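Local structure of periplasmic binding protein (Mycobacterium smegmatis, 4MDY) at residues D98-T103 with A119-Q124; R32-G37 with A93-D98. The protein probably binds iron, perhaps as a chelate, outside the membrane and passes it to an ABC transporter for uptake. One frame throughout, in Å; residues are numbered along the deposited sequence.

Contact 1: D98-T103 with A119-Q124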
ATOM      1  N   ASP A  98     -20.099   7.335 -12.167  1.00 25.87           N
ATOM      2  CA  ASP A  98     -19.621   8.148 -13.289  1.00 25.35           C
ATOM      3  C   ASP A  98     -18.088   8.119 -13.410  1.00 23.65           C
ATOM      4  O   ASP A  98     -17.529   8.705 -14.327  1.00 23.71           O
ATOM      5  CB  ASP A  98     -20.180   9.578 -13.240  1.00 28.65           C
ATOM      6  CG  ASP A  98     -19.730  10.369 -12.019  1.00 29.32           C
ATOM      7  OD1 ASP A  98     -19.008   9.828 -11.148  1.00 31.79           O
ATOM      8  OD2 ASP A  98     -20.120  11.560 -11.925  1.00 27.93           O
ATOM      9  N   LEU A  99     -17.420   7.430 -12.481  1.00 22.17           N
ATOM     10  CA  LEU A  99     -15.989   7.137 -12.610  1.00 18.54           C
ATOM     11  C   LEU A  99     -15.665   5.835 -11.898  1.00 17.65           C
ATOM     12  O   LEU A  99     -16.100   5.609 -10.762  1.00 19.73           O
ATOM     13  CB  LEU A  99     -15.128   8.258 -12.025  1.00 17.76           C
ATOM     14  CG  LEU A  99     -13.608   8.093 -12.225  1.00 17.78           C
ATOM     15  CD1 LEU A  99     -13.207   8.265 -13.685  1.00 19.29           C
ATOM     16  CD2 LEU A  99     -12.831   9.089 -11.380  1.00 18.07           C
ATOM     17  N   ILE A 100     -14.902   4.985 -12.568  1.00 16.49           N
ATOM     18  CA  ILE A 100     -14.442   3.741 -11.987  1.00 19.20           C
ATOM     19  C   ILE A 100     -12.926   3.797 -11.898  1.00 18.13           C
ATOM     20  O   ILE A 100     -12.244   3.907 -12.919  1.00 17.71           O
ATOM     21  CB  ILE A 100     -14.882   2.524 -12.824  1.00 20.75           C
ATOM     22  CG1 ILE A 100     -16.415   2.464 -12.908  1.00 20.22           C
ATOM     23  CG2 ILE A 100     -14.360   1.231 -12.209  1.00 20.28           C
ATOM     24  CD1 ILE A 100     -16.931   1.543 -13.993  1.00 21.15           C
ATOM     25  N   VAL A 101     -12.405   3.723 -10.681  1.00 17.40           N
ATOM     26  CA  VAL A 101     -10.975   3.715 -10.464  1.00 17.37           C
ATOM     27  C   VAL A 101     -10.512   2.284 -10.230  1.00 18.23           C
ATOM     28  O   VAL A 101     -10.911   1.636  -9.245  1.00 21.28           O
ATOM     29  CB  VAL A 101     -10.585   4.616  -9.282  1.00 17.56           C
ATOM     30  CG1 VAL A 101      -9.080   4.627  -9.107  1.00 18.85           C
ATOM     31  CG2 VAL A 101     -11.094   6.031  -9.506  1.00 17.84           C
ATOM     32  N   ALA A 102      -9.674   1.795 -11.149  1.00 16.80           N
ATOM     33  CA  ALA A 102      -9.198   0.421 -11.107  1.00 18.84           C
ATOM     34  C   ALA A 102      -7.725   0.326 -11.495  1.00 17.37           C
ATOM     35  O   ALA A 102      -7.357  -0.329 -12.472  1.00 16.81           O
ATOM     36  CB  ALA A 102     -10.057  -0.468 -11.997  1.00 18.27           C
ATOM     37  N   THR A 103      -6.880   0.971 -10.700  1.00 18.42           N
ATOM     38  CA  THR A 103      -5.444   0.974 -10.947  1.00 17.81           C
ATOM     39  C   THR A 103      -4.751  -0.190 -10.239  1.00 17.29           C
ATOM     40  O   THR A 103      -3.662  -0.590 -10.636  1.00 16.55           O
ATOM     41  CB  THR A 103      -4.804   2.302 -10.485  1.00 17.85           C
ATOM     42  OG1 THR A 103      -5.013   2.474  -9.080  1.00 19.38           O
ATOM     43  CG2 THR A 103      -5.409   3.471 -11.220  1.00 19.52           C
ATOM     44  N   ALA A 119     -18.724   3.368 -17.300  1.00 24.98           N
ATOM     45  CA  ALA A 119     -18.287   4.728 -17.059  1.00 22.78           C
ATOM     46  C   ALA A 119     -16.812   4.872 -17.399  1.00 22.00           C
ATOM     47  O   ALA A 119     -16.100   3.877 -17.538  1.00 18.14           O
ATOM     48  CB  ALA A 119     -18.530   5.116 -15.605  1.00 23.23           C
ATOM     49  N   PRO A 120     -16.347   6.119 -17.533  1.00 20.92           N
ATOM     50  CA  PRO A 120     -14.912   6.340 -17.657  1.00 20.63           C
ATOM     51  C   PRO A 120     -14.147   5.578 -16.578  1.00 18.66           C
ATOM     52  O   PRO A 120     -14.497   5.646 -15.395  1.00 20.34           O
ATOM     53  CB  PRO A 120     -14.781   7.847 -17.471  1.00 21.53           C
ATOM     54  CG  PRO A 120     -16.059   8.393 -18.012  1.00 21.62           C
ATOM     55  CD  PRO A 120     -17.111   7.375 -17.642  1.00 22.26           C
ATOM     56  N   THR A 121     -13.127   4.842 -17.000  1.00 18.72           N
ATOM     57  CA  THR A 121     -12.430   3.910 -16.134  1.00 19.07           C
ATOM     58  C   THR A 121     -10.941   4.242 -16.152  1.00 18.91           C
ATOM     59  O   THR A 121     -10.344   4.403 -17.222  1.00 20.63           O
ATOM     60  CB  THR A 121     -12.692   2.463 -16.591  1.00 19.29           C
ATOM     61  OG1 THR A 121     -14.080   2.154 -16.406  1.00 22.30           O
ATOM     62  CG2 THR A 121     -11.851   1.465 -15.817  1.00 20.47           C
ATOM     63  N   VAL A 122     -10.362   4.363 -14.960  1.00 19.15           N
ATOM     64  CA  VAL A 122      -8.944   4.687 -14.800  1.00 19.60           C
ATOM     65  C   VAL A 122      -8.187   3.401 -14.497  1.00 18.34           C
ATOM     66  O   VAL A 122      -8.413   2.770 -13.456  1.00 17.75           O
ATOM     67  CB  VAL A 122      -8.701   5.696 -13.652  1.00 19.87           C
ATOM     68  CG1 VAL A 122      -7.231   6.119 -13.618  1.00 19.78           C
ATOM     69  CG2 VAL A 122      -9.600   6.913 -13.791  1.00 21.51           C
ATOM     70  N   ALA A 123      -7.291   3.026 -15.409  1.00 19.92           N
ATOM     71  CA  ALA A 123      -6.481   1.819 -15.290  1.00 21.09           C
ATOM     72  C   ALA A 123      -5.074   2.115 -14.789  1.00 19.97           C
ATOM     73  O   ALA A 123      -4.641   3.274 -14.717  1.00 18.81           O
ATOM     74  CB  ALA A 123      -6.395   1.113 -16.640  1.00 21.07           C
ATOM     75  N   GLN A 124      -4.361   1.044 -14.463  1.00 20.31           N
ATOM     76  CA  GLN A 124      -2.939   1.117 -14.167  1.00 21.07           C
ATOM     77  C   GLN A 124      -2.210   1.824 -15.317  1.00 21.34           C
ATOM     78  O   GLN A 124      -2.658   1.795 -16.470  1.00 19.56           O
ATOM     79  CB  GLN A 124      -2.349  -0.276 -13.923  1.00 20.84           C
ATOM     80  CG  GLN A 124      -2.351  -1.212 -15.130  1.00 21.91           C
ATOM     81  CD  GLN A 124      -3.595  -2.082 -15.232  1.00 23.74           C
ATOM     82  OE1 GLN A 124      -4.681  -1.704 -14.783  1.00 22.41           O
ATOM     83  NE2 GLN A 124      -3.436  -3.255 -15.823  1.00 24.16           N
TER

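Contact 2: R32-G37 with A93-D98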
ATOM      1  N   ARG A  32     -20.124  10.185  -8.576  1.00 21.99           N
ATOM      2  CA  ARG A  32     -20.281   8.824  -8.088  1.00 22.08           C
ATOM      3  C   ARG A  32     -19.077   7.953  -8.465  1.00 19.49           C
ATOM      4  O   ARG A  32     -19.065   7.294  -9.509  1.00 21.70           O
ATOM      5  CB  ARG A  32     -21.565   8.209  -8.659  1.00 22.58           C
ATOM      6  CG  ARG A  32     -22.844   8.857  -8.154  1.00 24.01           C
ATOM      7  CD  ARG A  32     -24.073   8.214  -8.781  1.00 24.11           C
ATOM      8  NE  ARG A  32     -24.306   6.840  -8.316  1.00 25.08           N
ATOM      9  CZ  ARG A  32     -24.815   6.520  -7.128  1.00 29.15           C
ATOM     10  NH1 ARG A  32     -25.144   7.467  -6.254  1.00 31.13           N
ATOM     11  NH2 ARG A  32     -24.991   5.243  -6.803  1.00 33.66           N
ATOM     12  N   VAL A  33     -18.079   7.920  -7.590  1.00 17.16           N
ATOM     13  CA  VAL A  33     -16.853   7.188  -7.862  1.00 16.75           C
ATOM     14  C   VAL A  33     -16.835   5.803  -7.206  1.00 16.20           C
ATOM     15  O   VAL A  33     -17.040   5.661  -5.997  1.00 17.33           O
ATOM     16  CB  VAL A  33     -15.617   7.984  -7.384  1.00 17.05           C
ATOM     17  CG1 VAL A  33     -14.340   7.273  -7.793  1.00 18.17           C
ATOM     18  CG2 VAL A  33     -15.633   9.391  -7.951  1.00 17.05           C
ATOM     19  N   VAL A  34     -16.561   4.792  -8.017  1.00 16.55           N
ATOM     20  CA  VAL A  34     -16.314   3.443  -7.537  1.00 17.84           C
ATOM     21  C   VAL A  34     -14.812   3.174  -7.451  1.00 18.11           C
ATOM     22  O   VAL A  34     -14.082   3.330  -8.438  1.00 22.17           O
ATOM     23  CB  VAL A  34     -16.958   2.412  -8.472  1.00 18.01           C
ATOM     24  CG1 VAL A  34     -16.409   1.023  -8.211  1.00 18.10           C
ATOM     25  CG2 VAL A  34     -18.472   2.448  -8.326  1.00 18.73           C
ATOM     26  N   SER A  35     -14.367   2.760  -6.262  1.00 19.19           N
ATOM     27  CA  SER A  35     -13.011   2.278  -6.053  1.00 20.16           C
ATOM     28  C   SER A  35     -13.002   0.758  -6.217  1.00 18.91           C
ATOM     29  O   SER A  35     -13.462   0.011  -5.330  1.00 19.37           O
ATOM     30  CB  SER A  35     -12.506   2.670  -4.671  1.00 20.77           C
ATOM     31  OG  SER A  35     -11.146   2.302  -4.518  1.00 22.50           O
ATOM     32  N   ALA A  36     -12.484   0.304  -7.356  1.00 18.48           N
ATOM     33  CA  ALA A  36     -12.576  -1.097  -7.748  1.00 19.99           C
ATOM     34  C   ALA A  36     -11.317  -1.928  -7.423  1.00 20.81           C
ATOM     35  O   ALA A  36     -11.326  -3.159  -7.570  1.00 20.68           O
ATOM     36  CB  ALA A  36     -12.918  -1.195  -9.232  1.00 19.55           C
ATOM     37  N   GLY A  37     -10.254  -1.271  -6.962  1.00 18.94           N
ATOM     38  CA  GLY A  37      -9.031  -1.970  -6.569  1.00 20.23           C
ATOM     39  C   GLY A  37      -8.788  -1.989  -5.070  1.00 20.00           C
ATOM     40  O   GLY A  37      -9.618  -1.549  -4.286  1.00 21.30           O
ATOM     41  N   ALA A  93     -21.854  -1.942 -12.372  1.00 22.66           N
ATOM     42  CA  ALA A  93     -22.892  -1.381 -13.247  1.00 26.06           C
ATOM     43  C   ALA A  93     -24.148  -0.966 -12.464  1.00 26.63           C
ATOM     44  O   ALA A  93     -24.710   0.112 -12.693  1.00 26.67           O
ATOM     45  CB  ALA A  93     -23.246  -2.371 -14.347  1.00 26.87           C
ATOM     46  N   ALA A  94     -24.567  -1.805 -11.523  1.00 26.85           N
ATOM     47  CA  ALA A  94     -25.749  -1.518 -10.700  1.00 26.77           C
ATOM     48  C   ALA A  94     -25.561  -0.300  -9.788  1.00 25.82           C
ATOM     49  O   ALA A  94     -26.534   0.323  -9.387  1.00 26.12           O
ATOM     50  CB  ALA A  94     -26.130  -2.742  -9.879  1.00 26.93           C
ATOM     51  N   LEU A  95     -24.316   0.039  -9.468  1.00 26.42           N
ATOM     52  CA  LEU A  95     -24.015   1.229  -8.674  1.00 27.27           C
ATOM     53  C   LEU A  95     -24.037   2.539  -9.486  1.00 26.53           C
ATOM     54  O   LEU A  95     -23.958   3.625  -8.910  1.00 25.11           O
ATOM     55  CB  LEU A  95     -22.672   1.061  -7.947  1.00 27.68           C
ATOM     56  CG  LEU A  95     -22.667  -0.027  -6.867  1.00 31.12           C
ATOM     57  CD1 LEU A  95     -21.251  -0.473  -6.528  1.00 34.22           C
ATOM     58  CD2 LEU A  95     -23.396   0.439  -5.615  1.00 31.46           C
ATOM     59  N   LYS A  96     -24.151   2.442 -10.810  1.00 24.23           N
ATOM     60  CA  LYS A  96     -24.333   3.621 -11.664  1.00 28.76           C
ATOM     61  C   LYS A  96     -23.266   4.691 -11.425  1.00 24.20           C
ATOM     62  O   LYS A  96     -23.584   5.854 -11.211  1.00 24.39           O
ATOM     63  CB  LYS A  96     -25.726   4.232 -11.452  1.00 32.67           C
ATOM     64  CG  LYS A  96     -26.879   3.296 -11.766  1.00 38.89           C
ATOM     65  CD  LYS A  96     -27.013   3.083 -13.262  1.00 45.45           C
ATOM     66  CE  LYS A  96     -28.206   2.204 -13.586  1.00 51.09           C
ATOM     67  NZ  LYS A  96     -28.247   1.853 -15.032  1.00 56.80           N
ATOM     68  N   PRO A  97     -21.992   4.299 -11.457  1.00 22.68           N
ATOM     69  CA  PRO A  97     -20.945   5.279 -11.188  1.00 23.60           C
ATOM     70  C   PRO A  97     -20.768   6.207 -12.376  1.00 23.31           C
ATOM     71  O   PRO A  97     -21.264   5.908 -13.460  1.00 23.07           O
ATOM     72  CB  PRO A  97     -19.710   4.411 -11.001  1.00 23.84           C
ATOM     73  CG  PRO A  97     -19.956   3.218 -11.866  1.00 23.91           C
ATOM     74  CD  PRO A  97     -21.444   3.002 -11.887  1.00 24.84           C
ATOM     75  N   ASP A  98     -20.099   7.335 -12.167  1.00 25.87           N
ATOM     76  CA  ASP A  98     -19.621   8.148 -13.289  1.00 25.35           C
ATOM     77  C   ASP A  98     -18.088   8.119 -13.410  1.00 23.65           C
ATOM     78  O   ASP A  98     -17.529   8.705 -14.327  1.00 23.71           O
ATOM     79  CB  ASP A  98     -20.180   9.578 -13.240  1.00 28.65           C
ATOM     80  CG  ASP A  98     -19.730  10.369 -12.019  1.00 29.32           C
ATOM     81  OD1 ASP A  98     -19.008   9.828 -11.148  1.00 31.79           O
ATOM     82  OD2 ASP A  98     -20.120  11.560 -11.925  1.00 27.93           O
TER

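Contact 1: D98-T103 with A119-Q124
A119 sets its methyl group against the chain just before the neighbouring strand, with CB 3.7 Å from C of D98. Strand 99-102 is the middle and strand 121-123 an outer strand of a three-stranded parallel sheet, joined as a beta-alpha-beta unit through helix 109-116. P120 comes next. Its ring lies beside O of D98, while its own O takes the N-H of I100 in a nearly straight bond (N to O 2.9 Å, 169° at the hydrogen). CD1 of L99 reaches the same carbonyl because CG stands anti to the backbone N (chi1 -175°). T121 pairs with I100, and both side chains face helix 109-116, where they meet L115. The T121 hydroxyl turns back along its own strand and donates to O of A119. OG1 also lies against CB and CD1 of I100, 3.7 Å from CB. V122 bonds the middle strand with both its N and its O. Its N bonds O of I100 at 2.8 Å, and its O receives N of A102. That bond is the last backbone bond of the pair. The V122 side chain packs on the other face against I140 and A144 of helix 134-144, with CG2 3.9 Å from CD1 of L99 and CG1 near CG2 of T103. Q124 sends NE2 to O of L107, and the contact ends where its CB lies 3.6 Å from O of T103.

Contact 2: R32-G37 with A93-D98
R32 reaches with its guanidinium group to the turn after helix 89-94 and takes hold of two backbone carbonyls there. The contact joins the start of strand 33-35 to the turn between helix 89-94 and strand 99-102. NE and NH2 both donate to O of L95, side-on. The NH2 bond is the shorter, 2.9 Å to L95 O, with 161° at the hydrogen; NE to L95 O is 3.3 Å. NE also donates to O of K96 at 3.1 Å, so its one hydrogen is shared between two acceptors and both of its bonds are bent. L95 O and K96 O lie at the edge of the guanidinium, near its plane. The donor, however, stands well above the plane of the K96 carbonyl. A bend at chi3 (69°) brings the flat group round to these oxygens. K96 has positive phi as the chain leaves the helix, and its N is bonded to O of A93.

At the other end of the turn the backbone of R32 is held at both polar atoms. Its O accepts N of D98 at 2.9 Å, and its N donates to OD1 of D98 at 2.8 Å. OD1 is met from above the carboxylate plane, while OD2 takes N of Q31. The carboxylate thus serves two successive backbone N-H groups ahead of strand 33-35.

The apolar part lies alongside. CG2 of V34 packs on CB of P97 at 3.5 Å, and L95 is a looser neighbour. L81 of strand 79-81 also touches V34.

The carbonyls at the C-terminal end of the helix probably offset the charge of R32. D98 OD1 lies 6.7 Å from R32 NE, so the carboxylate works here as a backbone acceptor, not as a salt-bridge partner.

In the fold
Past strands 15-19 and 22-26, the chain enters strand 33-35. It returns 55 residues later at the end of helix 89-94, where contact 2 closes that long loop. Contact 1 follows in series. It closes the shorter loop through helix 109-116, from strand 99-102 to strand 121-123. Neither loop nests in the other, and they share D98. Their centres lie about 8 Å apart. Strand 99-102 pairs with strand 33-35, probably by two backbone bonds, V101 N to V34 O and V101 O to A36 N, each 2.8 Å. Contact 2 ties the turn after helix 89-94 to the first strand of the sheet, and contact 1 adds the third strand.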